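Local structure of virulence associated protein VapB (Rhodococcus hoagii, 7B1Z) at residues H9-S14 with A43-G48; L55-K60 with G84-I89; Y67-T72 with S95-V100; Y73-F78 with H88-A93. The protein is a plasmid-encoded protein probably involved in virulence, of undetermined molecular role, represented here by its C-terminal beta-barrel part. All blocks are in the same frame, centred on the assembly; numbering follows the deposited sequence.

Contact 1 (H9-S14 with A43-G48); sequences HGNVIS and AGAFWG
Phe46 lays its ring flat over the backbone of Gly10, and this cross-strand pair dominates the seam between strands 4-14 and 42-52. With CG between its own backbone N and carbonyl carbon (chi1 56°), the ring leans across toward the other strand while staying on the inner side of the barrel. Gly10 CA then stands 4.1 Å from the centroid of the Phe46 ring as a CH-pi contact, and the far rim reaches further, Phe46 CE2 lying 3.4 Å from Asn11 N. Glycine suits the place because it has nothing to hold the ring off the main chain; the ring in turn shields a polar peptide. Val12, a beta-branched residue at home in a strand, extends this inner face by resting CG1 3.6 Å from Gly44 O, again over a glycine. On the outer face, Trp47 meets His9 by its pyrrole side: Trp47 CD1 is 3.4 Å from His9 CB, while the two rings run nearly parallel (25°) but are slid so far apart that they hardly overlap. Further along, Ile13 CG2 touches Ala43 CB at 4.0 Å, a small apolar pair on the surface. Between the faces, Gly10 bonds in both directions with Phe46, and Val12 with Gly44; Val12 N to Gly44 O is 2.9 Å and, at 168°, the straightest. Strands first and fourth in the chain are thus joined edge to edge, which closes the barrel, with a greasy inner side that continues onto Leu74 and Val23 and an outer side mixing aromatic and polar groups.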
loop_
_atom_site.group_PDB
_atom_site.type_symbol
_atom_site.label_atom_id
_atom_site.label_comp_id
_atom_site.label_asym_id
_atom_site.label_seq_id
_atom_site.Cartn_x
_atom_site.Cartn_y
_atom_site.Cartn_z
ATOM N N HIS A 9 4.603 -1.336 8.300
ATOM C CA HIS A 9 4.677 0.110 8.427
ATOM C C HIS A 9 5.261 0.675 7.142
ATOM O O HIS A 9 5.867 -0.043 6.339
ATOM C CB HIS A 9 5.516 0.512 9.647
ATOM C CG HIS A 9 6.974 0.244 9.484
ATOM N ND1 HIS A 9 7.541 -0.981 9.758
ATOM C CD2 HIS A 9 7.984 1.046 9.078
ATOM C CE1 HIS A 9 8.841 -0.923 9.520
ATOM N NE2 HIS A 9 9.131 0.296 9.102
ATOM N N GLY A 10 5.064 1.967 6.939
ATOM C CA GLY A 10 5.486 2.546 5.680
ATOM C C GLY A 10 5.249 4.036 5.649
ATOM O O GLY A 10 4.999 4.669 6.670
ATOM N N ASN A 11 5.351 4.591 4.447
ATOM C CA ASN A 11 5.312 6.037 4.226
ATOM C C ASN A 11 4.603 6.298 2.912
ATOM O O ASN A 11 4.708 5.498 1.982
ATOM C CB ASN A 11 6.712 6.687 4.129
ATOM C CG ASN A 11 7.469 6.697 5.451
ATOM O OD1 ASN A 11 8.165 5.739 5.782
ATOM N ND2 ASN A 11 7.366 7.802 6.193
ATOM N N VAL A 12 3.949 7.439 2.819
ATOM C CA VAL A 12 3.455 7.951 1.556
ATOM C C VAL A 12 4.076 9.331 1.384
ATOM O O VAL A 12 4.222 10.084 2.357
ATOM C CB VAL A 12 1.919 7.993 1.503
ATOM C CG1 VAL A 12 1.371 8.824 2.629
ATOM C CG2 VAL A 12 1.439 8.483 0.149
ATOM N N ILE A 13 4.562 9.604 0.184
ATOM C CA ILE A 13 5.032 10.947 -0.165
ATOM C C ILE A 13 4.307 11.386 -1.422
ATOM O O ILE A 13 4.199 10.624 -2.385
ATOM C CB ILE A 13 6.558 10.993 -0.358
ATOM C CG1 ILE A 13 6.996 10.206 -1.593
ATOM C CG2 ILE A 13 7.237 10.448 0.900
ATOM C CD1 ILE A 13 8.502 10.359 -1.872
ATOM N N SER A 14 3.751 12.589 -1.398
ATOM C CA SER A 14 2.883 13.018 -2.481
ATOM C C SER A 14 3.337 14.362 -2.997
ATOM O O SER A 14 3.507 15.303 -2.223
ATOM C CB SER A 14 1.421 13.099 -2.021
ATOM O OG SER A 14 1.039 11.895 -1.397
ATOM N N ALA A 43 3.234 14.429 3.057
ATOM C CA ALA A 43 3.819 13.126 3.313
ATOM C C ALA A 43 3.413 12.673 4.700
ATOM O O ALA A 43 3.088 13.488 5.566
ATOM C CB ALA A 43 5.339 13.198 3.184
ATOM N N GLY A 44 3.502 11.375 4.931
ATOM C CA GLY A 44 3.433 10.901 6.297
ATOM C C GLY A 44 3.678 9.414 6.419
ATOM O O GLY A 44 3.627 8.666 5.441
ATOM N N ALA A 45 3.946 9.006 7.644
ATOM C CA ALA A 45 4.125 7.606 8.010
ATOM C C ALA A 45 2.783 6.944 8.339
ATOM O O ALA A 45 1.805 7.602 8.687
ATOM C CB ALA A 45 5.051 7.508 9.213
ATOM N N PHE A 46 2.748 5.616 8.225
ATOM C CA PHE A 46 1.584 4.861 8.664
ATOM C C PHE A 46 2.042 3.509 9.201
ATOM O O PHE A 46 3.147 3.044 8.898
ATOM C CB PHE A 46 0.555 4.739 7.527
ATOM C CG PHE A 46 1.092 4.131 6.270
ATOM C CD1 PHE A 46 1.201 2.753 6.156
ATOM C CD2 PHE A 46 1.488 4.924 5.206
ATOM C CE1 PHE A 46 1.686 2.179 4.980
ATOM C CE2 PHE A 46 1.974 4.356 4.027
ATOM C CZ PHE A 46 2.073 2.970 3.934
ATOM N N TRP A 47 1.226 2.941 10.090
ATOM C CA TRP A 47 1.495 1.664 10.744
ATOM C C TRP A 47 0.212 0.855 10.752
ATOM O O TRP A 47 -0.864 1.399 10.988
ATOM C CB TRP A 47 1.958 1.812 12.220
ATOM C CG TRP A 47 3.308 2.417 12.427
ATOM C CD1 TRP A 47 4.487 1.754 12.661
ATOM C CD2 TRP A 47 3.623 3.813 12.451
ATOM N NE1 TRP A 47 5.518 2.659 12.816
ATOM C CE2 TRP A 47 5.014 3.927 12.692
ATOM C CE3 TRP A 47 2.868 4.976 12.294
ATOM C CZ2 TRP A 47 5.658 5.161 12.769
ATOM C CZ3 TRP A 47 3.515 6.201 12.372
ATOM C CH2 TRP A 47 4.895 6.283 12.607
ATOM N N GLY A 48 0.320 -0.452 10.556
ATOM C CA GLY A 48 -0.890 -1.238 10.610
ATOM C C GLY A 48 -0.667 -2.713 10.380
ATOM O O GLY A 48 0.355 -3.269 10.765
#

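Contact 2 (L55-K60 with G84-I89); sequences LQRLYK and GFLGHI
Helix 55-61, the one helix of this barrel, packs beside the beginning of strand 85-93, where Leu58 and Arg57 meet Leu86. The local axes pass 7.9 Å apart at 96°, so the helix lies squarely across the strand and presents just one turn to it. Leu58 does the apolar work: CG is anti to the backbone N (chi1 172°), which carries CD1 out from the helix to 3.7 Å from Leu86 CB and 3.8 Å from Leu86 O. Leucine fits here because its branched end can also touch Leu50 and Phe78, bridging from helix to barrel interior.

The strand is irregular where Leu86 turns to the helix. Leu86 and Gly87 together stand opposite Phe78, Leu86 N bonding to Phe78 O and Gly87 O accepting from Phe78 N, which makes a beta bulge; Leu86 has a helix-like psi and Gly87 a strongly positive phi that glycine adopts easily.

Arg57 reaches the same leucine from the preceding position on the helix. A bend in the chain (chi3 67°) turns the guanidinium over Leu86, and Leu86 CD2 sits under one of its faces, 3.8 Å from Arg57 NE. Two positions were modelled for this arginine, so its share is less certain than that of Leu58. In the one described, a water in the guanidinium plane accepts from Arg57 NE at 2.6 Å and donates to Leu86 O at 2.8 Å, linking the charged group to the strand indirectly. Leu86 O takes a second bond from Thr52 OG1, and Arg57 N donates to Asp54 OD1 at the start of the helix.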
loop_
_atom_site.group_PDB
_atom_site.type_symbol
_atom_site.label_atom_id
_atom_site.label_comp_id
_atom_site.label_asym_id
_atom_site.label_seq_id
_atom_site.Cartn_x
_atom_site.Cartn_y
_atom_site.Cartn_z
ATOM N N LEU A 55 0.792 -15.113 1.531
ATOM C CA LEU A 55 1.815 -14.077 1.461
ATOM C C LEU A 55 2.750 -14.299 0.278
ATOM O O LEU A 55 3.157 -13.345 -0.389
ATOM C CB LEU A 55 2.614 -14.074 2.773
ATOM C CG LEU A 55 3.712 -13.019 2.905
ATOM C CD1 LEU A 55 3.067 -11.637 3.095
ATOM C CD2 LEU A 55 4.632 -13.361 4.066
ATOM N N GLN A 56 3.155 -15.552 0.032
ATOM C CA GLN A 56 4.045 -15.844 -1.092
ATOM C C GLN A 56 3.440 -15.345 -2.402
ATOM O O GLN A 56 4.113 -14.728 -3.228
ATOM C CB GLN A 56 4.304 -17.352 -1.146
ATOM C CG GLN A 56 4.990 -17.854 -2.400
ATOM C CD GLN A 56 5.436 -19.294 -2.264
ATOM O OE1 GLN A 56 4.644 -20.225 -2.400
ATOM N NE2 GLN A 56 6.706 -19.478 -1.975
ATOM N N ARG A 57 2.144 -15.619 -2.599
ATOM C CA ARG A 57 1.460 -15.192 -3.819
ATOM C C ARG A 57 1.342 -13.672 -3.886
ATOM O O ARG A 57 1.509 -13.074 -4.951
ATOM C CB ARG A 57 0.074 -15.844 -3.880
ATOM C CG ARG A 57 -0.822 -15.401 -5.037
ATOM C CD ARG A 57 -2.237 -15.942 -4.854
ATOM N NE ARG A 57 -2.898 -15.327 -3.712
ATOM C CZ ARG A 57 -4.164 -15.530 -3.379
ATOM N NH1 ARG A 57 -4.935 -16.357 -4.068
ATOM N NH2 ARG A 57 -4.672 -14.880 -2.332
ATOM N N LEU A 58 1.045 -13.028 -2.753
ATOM C CA LEU A 58 1.026 -11.566 -2.713
ATOM C C LEU A 58 2.343 -10.993 -3.223
ATOM O O LEU A 58 2.367 -10.104 -4.078
ATOM C CB LEU A 58 0.770 -11.088 -1.287
ATOM C CG LEU A 58 0.881 -9.594 -0.962
ATOM C CD1 LEU A 58 -0.325 -8.862 -1.527
ATOM C CD2 LEU A 58 1.030 -9.334 0.536
ATOM N N TYR A 59 3.455 -11.495 -2.685
ATOM C CA TYR A 59 4.765 -10.943 -3.018
ATOM C C TYR A 59 5.166 -11.267 -4.455
ATOM O O TYR A 59 5.778 -10.431 -5.142
ATOM C CB TYR A 59 5.800 -11.503 -2.046
ATOM C CG TYR A 59 5.795 -10.914 -0.652
ATOM C CD1 TYR A 59 5.032 -9.778 -0.336
ATOM C CD2 TYR A 59 6.574 -11.472 0.348
ATOM C CE1 TYR A 59 5.053 -9.241 0.935
ATOM C CE2 TYR A 59 6.593 -10.940 1.618
ATOM C CZ TYR A 59 5.854 -9.806 1.898
ATOM O OH TYR A 59 5.865 -9.251 3.157
ATOM N N LYS A 60 4.830 -12.467 -4.931
ATOM C CA LYS A 60 5.180 -12.851 -6.295
ATOM C C LYS A 60 4.309 -12.134 -7.324
ATOM O O LYS A 60 4.812 -11.686 -8.356
ATOM C CB LYS A 60 5.051 -14.363 -6.459
ATOM C CG LYS A 60 5.482 -14.882 -7.826
ATOM C CD LYS A 60 5.320 -16.392 -7.921
ATOM C CE LYS A 60 5.653 -16.917 -9.322
ATOM N NZ LYS A 60 4.638 -16.494 -10.331
ATOM N N GLY A 84 -7.023 -9.563 -9.813
ATOM C CA GLY A 84 -7.402 -10.408 -8.691
ATOM C C GLY A 84 -6.823 -9.889 -7.381
ATOM O O GLY A 84 -5.645 -9.558 -7.283
ATOM N N PHE A 85 -7.660 -9.902 -6.348
ATOM C CA PHE A 85 -7.299 -9.398 -5.033
ATOM C C PHE A 85 -6.355 -10.347 -4.293
ATOM O O PHE A 85 -6.635 -11.546 -4.153
ATOM C CB PHE A 85 -8.587 -9.195 -4.239
ATOM C CG PHE A 85 -8.391 -8.737 -2.836
ATOM C CD1 PHE A 85 -8.050 -7.430 -2.571
ATOM C CD2 PHE A 85 -8.602 -9.603 -1.768
ATOM C CE1 PHE A 85 -7.908 -6.983 -1.281
ATOM C CE2 PHE A 85 -8.444 -9.168 -0.459
ATOM C CZ PHE A 85 -8.116 -7.860 -0.213
ATOM N N LEU A 86 -5.243 -9.802 -3.785
ATOM C CA LEU A 86 -4.211 -10.604 -3.148
ATOM C C LEU A 86 -4.061 -10.376 -1.653
ATOM O O LEU A 86 -3.327 -11.129 -1.011
ATOM C CB LEU A 86 -2.858 -10.324 -3.821
ATOM C CG LEU A 86 -2.786 -10.579 -5.318
ATOM C CD1 LEU A 86 -1.433 -10.080 -5.875
ATOM C CD2 LEU A 86 -2.994 -12.069 -5.630
ATOM N N GLY A 87 -4.702 -9.370 -1.094
ATOM C CA GLY A 87 -4.533 -8.995 0.299
ATOM C C GLY A 87 -4.657 -7.493 0.455
ATOM O O GLY A 87 -4.729 -6.746 -0.513
ATOM N N HIS A 88 -4.666 -7.042 1.704
ATOM C CA HIS A 88 -4.826 -5.617 1.925
ATOM C C HIS A 88 -4.197 -5.199 3.240
ATOM O O HIS A 88 -3.993 -6.009 4.140
ATOM C CB HIS A 88 -6.313 -5.224 1.881
ATOM C CG HIS A 88 -7.068 -5.478 3.153
ATOM N ND1 HIS A 88 -7.482 -6.734 3.565
ATOM C CD2 HIS A 88 -7.509 -4.611 4.094
ATOM C CE1 HIS A 88 -8.124 -6.624 4.718
ATOM N NE2 HIS A 88 -8.194 -5.343 5.035
ATOM N N ILE A 89 -3.895 -3.905 3.335
ATOM C CA ILE A 89 -3.379 -3.293 4.554
ATOM C C ILE A 89 -4.439 -2.370 5.121
ATOM O O ILE A 89 -5.056 -1.603 4.386
ATOM C CB ILE A 89 -2.075 -2.525 4.265
ATOM C CG1 ILE A 89 -0.947 -3.516 4.034
ATOM C CG2 ILE A 89 -1.710 -1.602 5.388
ATOM C CD1 ILE A 89 0.260 -2.880 3.394
HETATM O O HOH W 1 -2.285 -13.552 -1.948
#

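Contact 3 (Y67-T72 with S95-V100); sequences YNALGT and SAVVGV
A chi1 of 74° sets the Tyr67 ring between its own backbone N and carbonyl carbon, turning it across to the neighbouring strand, where Val100 C lies over one face and Gly99 O is 3.6 Å from Tyr67 CE2. Val97 takes the other course, CG1 anti to its backbone N (chi1 175°), and so brings that methyl 3.9 Å from Ala69 CB. Alanine is small enough to sit between Val97 and Gly99, and Gly99 holds backbone angles at which a CB would press on the preceding carbonyl oxygen, so glycine suits it. On the outer face Asn68 and Val100 run side by side, Asn68 OD1 near Val100 CG1 in one of the valine's two modelled positions. Backbone bonds run both ways in two antiparallel pairs. Ala69 N reaches Gly99 O at 2.8 Å with a return bond from Gly99 N, while Gly71 N reaches Val97 O at 2.8 Å but at a bent 136°. The bend is consistent with the corner that the chain turns at Gly71 and Thr72; the positive phi of Gly71 is easy for glycine. Strand 64-70 here lies between strand 96-109 and strand 73-79, whose Leu74 packs on Tyr67 and Ala69 from the barrel interior, while Phe21 of strand 18-25 meets the tyrosine ring.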
loop_
_atom_site.group_PDB
_atom_site.type_symbol
_atom_site.label_atom_id
_atom_site.label_comp_id
_atom_site.label_asym_id
_atom_site.label_seq_id
_atom_site.Cartn_x
_atom_site.Cartn_y
_atom_site.Cartn_z
ATOM N N TYR A 67 -5.708 2.371 -3.317
ATOM C CA TYR A 67 -5.762 2.811 -1.946
ATOM C C TYR A 67 -6.970 3.696 -1.742
ATOM O O TYR A 67 -7.521 4.312 -2.672
ATOM C CB TYR A 67 -4.488 3.560 -1.511
ATOM C CG TYR A 67 -4.389 4.959 -2.071
ATOM C CD1 TYR A 67 -3.788 5.201 -3.295
ATOM C CD2 TYR A 67 -4.893 6.046 -1.378
ATOM C CE1 TYR A 67 -3.726 6.478 -3.821
ATOM C CE2 TYR A 67 -4.830 7.291 -1.890
ATOM C CZ TYR A 67 -4.235 7.521 -3.103
ATOM O OH TYR A 67 -4.189 8.826 -3.601
ATOM N N ASN A 68 -7.354 3.758 -0.476
ATOM C CA ASN A 68 -8.401 4.651 -0.023
ATOM C C ASN A 68 -7.866 5.319 1.231
ATOM O O ASN A 68 -7.730 4.680 2.282
ATOM C CB ASN A 68 -9.720 3.926 0.254
ATOM C CG ASN A 68 -10.893 4.898 0.325
ATOM O OD1 ASN A 68 -10.704 6.128 0.316
ATOM N ND2 ASN A 68 -12.088 4.362 0.389
ATOM N N ALA A 69 -7.584 6.608 1.119
ATOM C CA ALA A 69 -7.156 7.415 2.244
ATOM C C ALA A 69 -8.398 8.074 2.834
ATOM O O ALA A 69 -9.150 8.760 2.125
ATOM C CB ALA A 69 -6.125 8.464 1.827
ATOM N N LEU A 70 -8.616 7.821 4.109
ATOM C CA LEU A 70 -9.836 8.170 4.829
ATOM C C LEU A 70 -9.429 8.843 6.148
ATOM O O LEU A 70 -9.669 8.342 7.255
ATOM C CB LEU A 70 -10.686 6.938 5.076
ATOM C CG LEU A 70 -11.259 6.345 3.795
ATOM C CD1 LEU A 70 -11.543 4.855 3.976
ATOM C CD2 LEU A 70 -12.490 7.097 3.420
ATOM N N GLY A 71 -8.835 10.017 6.029
ATOM C CA GLY A 71 -8.408 10.765 7.201
ATOM C C GLY A 71 -7.143 10.181 7.787
ATOM O O GLY A 71 -6.116 10.158 7.119
ATOM N N THR A 72 -7.207 9.704 9.024
ATOM C CA THR A 72 -6.069 9.037 9.632
ATOM C C THR A 72 -6.158 7.536 9.460
ATOM O O THR A 72 -5.374 6.810 10.064
ATOM C CB THR A 72 -5.967 9.445 11.101
ATOM O OG1 THR A 72 -7.200 9.178 11.786
ATOM C CG2 THR A 72 -5.689 10.923 11.173
ATOM N N SER A 95 -0.562 11.671 9.171
ATOM C CA SER A 95 -1.006 12.868 8.473
ATOM C C SER A 95 -2.342 12.575 7.798
ATOM O O SER A 95 -2.414 11.711 6.925
ATOM C CB SER A 95 0.016 13.295 7.419
ATOM O OG SER A 95 1.278 13.539 7.995
ATOM N N ALA A 96 -3.378 13.311 8.177
ATOM C CA ALA A 96 -4.699 13.053 7.617
ATOM C C ALA A 96 -4.735 13.423 6.147
ATOM O O ALA A 96 -4.319 14.513 5.754
ATOM C CB ALA A 96 -5.774 13.835 8.375
ATOM N N VAL A 97 -5.277 12.515 5.353
ATOM C CA VAL A 97 -5.403 12.627 3.911
ATOM C C VAL A 97 -6.724 11.994 3.512
ATOM O O VAL A 97 -7.138 10.980 4.087
ATOM C CB VAL A 97 -4.233 11.936 3.170
ATOM C CG1 VAL A 97 -4.473 11.973 1.651
ATOM C CG2 VAL A 97 -2.916 12.587 3.552
ATOM N N VAL A 98 -7.366 12.552 2.475
ATOM C CA VAL A 98 -8.513 11.893 1.846
ATOM C C VAL A 98 -8.250 11.737 0.359
ATOM O O VAL A 98 -7.731 12.654 -0.288
ATOM C CB VAL A 98 -9.824 12.672 2.072
ATOM C CG1 VAL A 98 -10.987 12.008 1.326
ATOM C CG2 VAL A 98 -10.134 12.732 3.542
ATOM N N GLY A 99 -8.601 10.583 -0.180
ATOM C CA GLY A 99 -8.566 10.396 -1.615
ATOM C C GLY A 99 -8.533 8.940 -1.981
ATOM O O GLY A 99 -8.239 8.078 -1.169
ATOM N N VAL A 100 -8.846 8.684 -3.238
ATOM C CA VAL A 100 -8.733 7.332 -3.768
ATOM C C VAL A 100 -7.852 7.373 -4.997
ATOM O O VAL A 100 -7.808 8.352 -5.747
ATOM C CB VAL A 100 -10.077 6.657 -4.126
ATOM C CG1 VAL A 100 -10.866 6.319 -2.881
ATOM C CG2 VAL A 100 -10.864 7.520 -5.086
#

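Contact 4 (Y73-F78 with H88-A93); sequences YLNINF and HIQAGA
Ile89, Tyr73 and His88 bury the most surface between these paired strands. Ile89 faces the interior, its CB 4.2 Å from Ile76 CB and its CD1 at the edge of the Phe78 ring, 3.7 Å from CE2; a beta-branched chain fits the wall of such a core. Tyr73 and His88 sit on the outer face. With CG anti to its backbone N (chi1 179°), Tyr73 lies along the strand and crosses Gln90, its OH 3.1 Å from Gln90 CG. The same hydroxyl donates to Asn75 OD1 at 2.8 Å, in the carbonyl plane and on a lone pair, which holds both side chains. His88 stands beside Asn77, whose OD1 is 3.1 Å from His88 CB. Its NE2 donates almost straight (174°) to Gln90 OE1 at 2.7 Å, the oxygen lying in the imidazole plane, so the ring's rotation is set; Phe51 stacks on it. Polar residues with both donors and acceptors suit this outer surface. Reciprocal backbone bonds pair Leu74 with Ala91 and Ile76 with Ile89, the shortest being Ile89 N to Ile76 O at 2.7 Å. Apolar inside and polar outside, this is a typical antiparallel beta hairpin of a barrel wall.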
loop_
_atom_site.group_PDB
_atom_site.type_symbol
_atom_site.label_atom_id
_atom_site.label_comp_id
_atom_site.label_asym_id
_atom_site.label_seq_id
_atom_site.Cartn_x
_atom_site.Cartn_y
_atom_site.Cartn_z
ATOM N N TYR A 73 -7.066 7.074 8.611
ATOM C CA TYR A 73 -7.128 5.692 8.177
ATOM C C TYR A 73 -6.647 5.591 6.738
ATOM O O TYR A 73 -6.991 6.431 5.898
ATOM C CB TYR A 73 -8.554 5.143 8.285
ATOM C CG TYR A 73 -8.651 3.723 7.831
ATOM C CD1 TYR A 73 -7.984 2.717 8.531
ATOM C CD2 TYR A 73 -9.353 3.376 6.697
ATOM C CE1 TYR A 73 -8.048 1.425 8.130
ATOM C CE2 TYR A 73 -9.437 2.046 6.299
ATOM C CZ TYR A 73 -8.765 1.088 7.018
ATOM O OH TYR A 73 -8.815 -0.238 6.634
ATOM N N LEU A 74 -5.881 4.551 6.454
ATOM C CA LEU A 74 -5.446 4.252 5.101
ATOM C C LEU A 74 -5.686 2.782 4.806
ATOM O O LEU A 74 -5.212 1.921 5.545
ATOM C CB LEU A 74 -3.957 4.573 4.948
ATOM C CG LEU A 74 -3.347 4.236 3.599
ATOM C CD1 LEU A 74 -3.998 5.038 2.496
ATOM C CD2 LEU A 74 -1.866 4.498 3.600
ATOM N N ASN A 75 -6.364 2.499 3.700
ATOM C CA ASN A 75 -6.551 1.138 3.221
ATOM C C ASN A 75 -5.776 0.965 1.931
ATOM O O ASN A 75 -5.863 1.812 1.039
ATOM C CB ASN A 75 -8.031 0.837 2.998
ATOM C CG ASN A 75 -8.313 -0.637 3.001
ATOM O OD1 ASN A 75 -8.525 -1.226 4.050
ATOM N ND2 ASN A 75 -8.280 -1.246 1.826
ATOM N N ILE A 76 -5.002 -0.110 1.831
ATOM C CA ILE A 76 -4.266 -0.412 0.598
ATOM C C ILE A 76 -4.633 -1.823 0.161
ATOM O O ILE A 76 -4.469 -2.766 0.930
ATOM C CB ILE A 76 -2.739 -0.304 0.773
ATOM C CG1 ILE A 76 -2.342 1.085 1.279
ATOM C CG2 ILE A 76 -2.083 -0.562 -0.581
ATOM C CD1 ILE A 76 -0.860 1.214 1.624
ATOM N N ASN A 77 -5.133 -1.963 -1.059
ATOM C CA ASN A 77 -5.473 -3.242 -1.653
ATOM C C ASN A 77 -4.474 -3.599 -2.742
ATOM O O ASN A 77 -4.077 -2.739 -3.529
ATOM C CB ASN A 77 -6.865 -3.185 -2.261
ATOM C CG ASN A 77 -7.961 -3.022 -1.218
ATOM O OD1 ASN A 77 -7.954 -3.694 -0.191
ATOM N ND2 ASN A 77 -8.921 -2.136 -1.487
ATOM N N PHE A 78 -4.094 -4.871 -2.810
ATOM C CA PHE A 78 -3.095 -5.348 -3.760
ATOM C C PHE A 78 -3.712 -6.296 -4.776
ATOM O O PHE A 78 -4.528 -7.147 -4.425
ATOM C CB PHE A 78 -1.963 -6.070 -3.015
ATOM C CG PHE A 78 -1.245 -5.201 -2.054
ATOM C CD1 PHE A 78 -0.359 -4.242 -2.529
ATOM C CD2 PHE A 78 -1.457 -5.298 -0.685
ATOM C CE1 PHE A 78 0.311 -3.420 -1.682
ATOM C CE2 PHE A 78 -0.779 -4.445 0.185
ATOM C CZ PHE A 78 0.123 -3.511 -0.321
ATOM N N HIS A 88 -4.666 -7.042 1.704
ATOM C CA HIS A 88 -4.826 -5.617 1.925
ATOM C C HIS A 88 -4.197 -5.199 3.240
ATOM O O HIS A 88 -3.993 -6.009 4.140
ATOM C CB HIS A 88 -6.313 -5.224 1.881
ATOM C CG HIS A 88 -7.068 -5.478 3.153
ATOM N ND1 HIS A 88 -7.482 -6.734 3.565
ATOM C CD2 HIS A 88 -7.509 -4.611 4.094
ATOM C CE1 HIS A 88 -8.124 -6.624 4.718
ATOM N NE2 HIS A 88 -8.194 -5.343 5.035
ATOM N N ILE A 89 -3.895 -3.905 3.335
ATOM C CA ILE A 89 -3.379 -3.293 4.554
ATOM C C ILE A 89 -4.439 -2.370 5.121
ATOM O O ILE A 89 -5.056 -1.603 4.386
ATOM C CB ILE A 89 -2.075 -2.525 4.265
ATOM C CG1 ILE A 89 -0.947 -3.516 4.034
ATOM C CG2 ILE A 89 -1.710 -1.602 5.388
ATOM C CD1 ILE A 89 0.260 -2.880 3.394
ATOM N N GLN A 90 -4.619 -2.425 6.434
ATOM C CA GLN A 90 -5.362 -1.428 7.191
ATOM C C GLN A 90 -4.356 -0.699 8.076
ATOM O O GLN A 90 -3.657 -1.333 8.878
ATOM C CB GLN A 90 -6.462 -2.098 8.021
ATOM C CG GLN A 90 -7.363 -2.968 7.172
ATOM C CD GLN A 90 -8.555 -3.592 7.900
ATOM O OE1 GLN A 90 -9.328 -4.328 7.278
ATOM N NE2 GLN A 90 -8.697 -3.335 9.195
ATOM N N ALA A 91 -4.264 0.608 7.949
ATOM C CA ALA A 91 -3.241 1.332 8.682
ATOM C C ALA A 91 -3.777 2.636 9.255
ATOM O O ALA A 91 -4.718 3.231 8.730
ATOM C CB ALA A 91 -2.041 1.645 7.782
ATOM N N GLY A 92 -3.133 3.073 10.332
ATOM C CA GLY A 92 -3.303 4.417 10.852
ATOM C C GLY A 92 -2.201 5.313 10.324
ATOM O O GLY A 92 -1.020 4.954 10.347
ATOM N N ALA A 93 -2.604 6.499 9.879
ATOM C CA ALA A 93 -1.715 7.441 9.223
ATOM C C ALA A 93 -1.534 8.646 10.118
ATOM O O ALA A 93 -2.496 9.129 10.720
ATOM C CB ALA A 93 -2.270 7.865 7.861
#

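How the contacts relate
All four contacts belong to one closed antiparallel barrel. Contact 4 is nested inside the loop closed by contact 3, their centres about 9 Å apart, and Asn68 N to Asn75 O (2.9 Å) and Thr72 O to Ala93 N (2.8 Å) tie them. Contact 1 continues the wall beyond contact 4 through Trp47 O to Gly92 N (2.9 Å), and reaches contact 3 through Ala43 O and Ser95 OG. Contact 2 shares His88 and Ile89 with contact 4 but lies on the opposite side of the chain's centre from contacts 1 and 3, about 19 and 21 Å away between centres. No functional site can be placed here; His9 ND1 and Gln90 NE2 each hydrogen-bond to glycerol, probably from the crystallisation liquor.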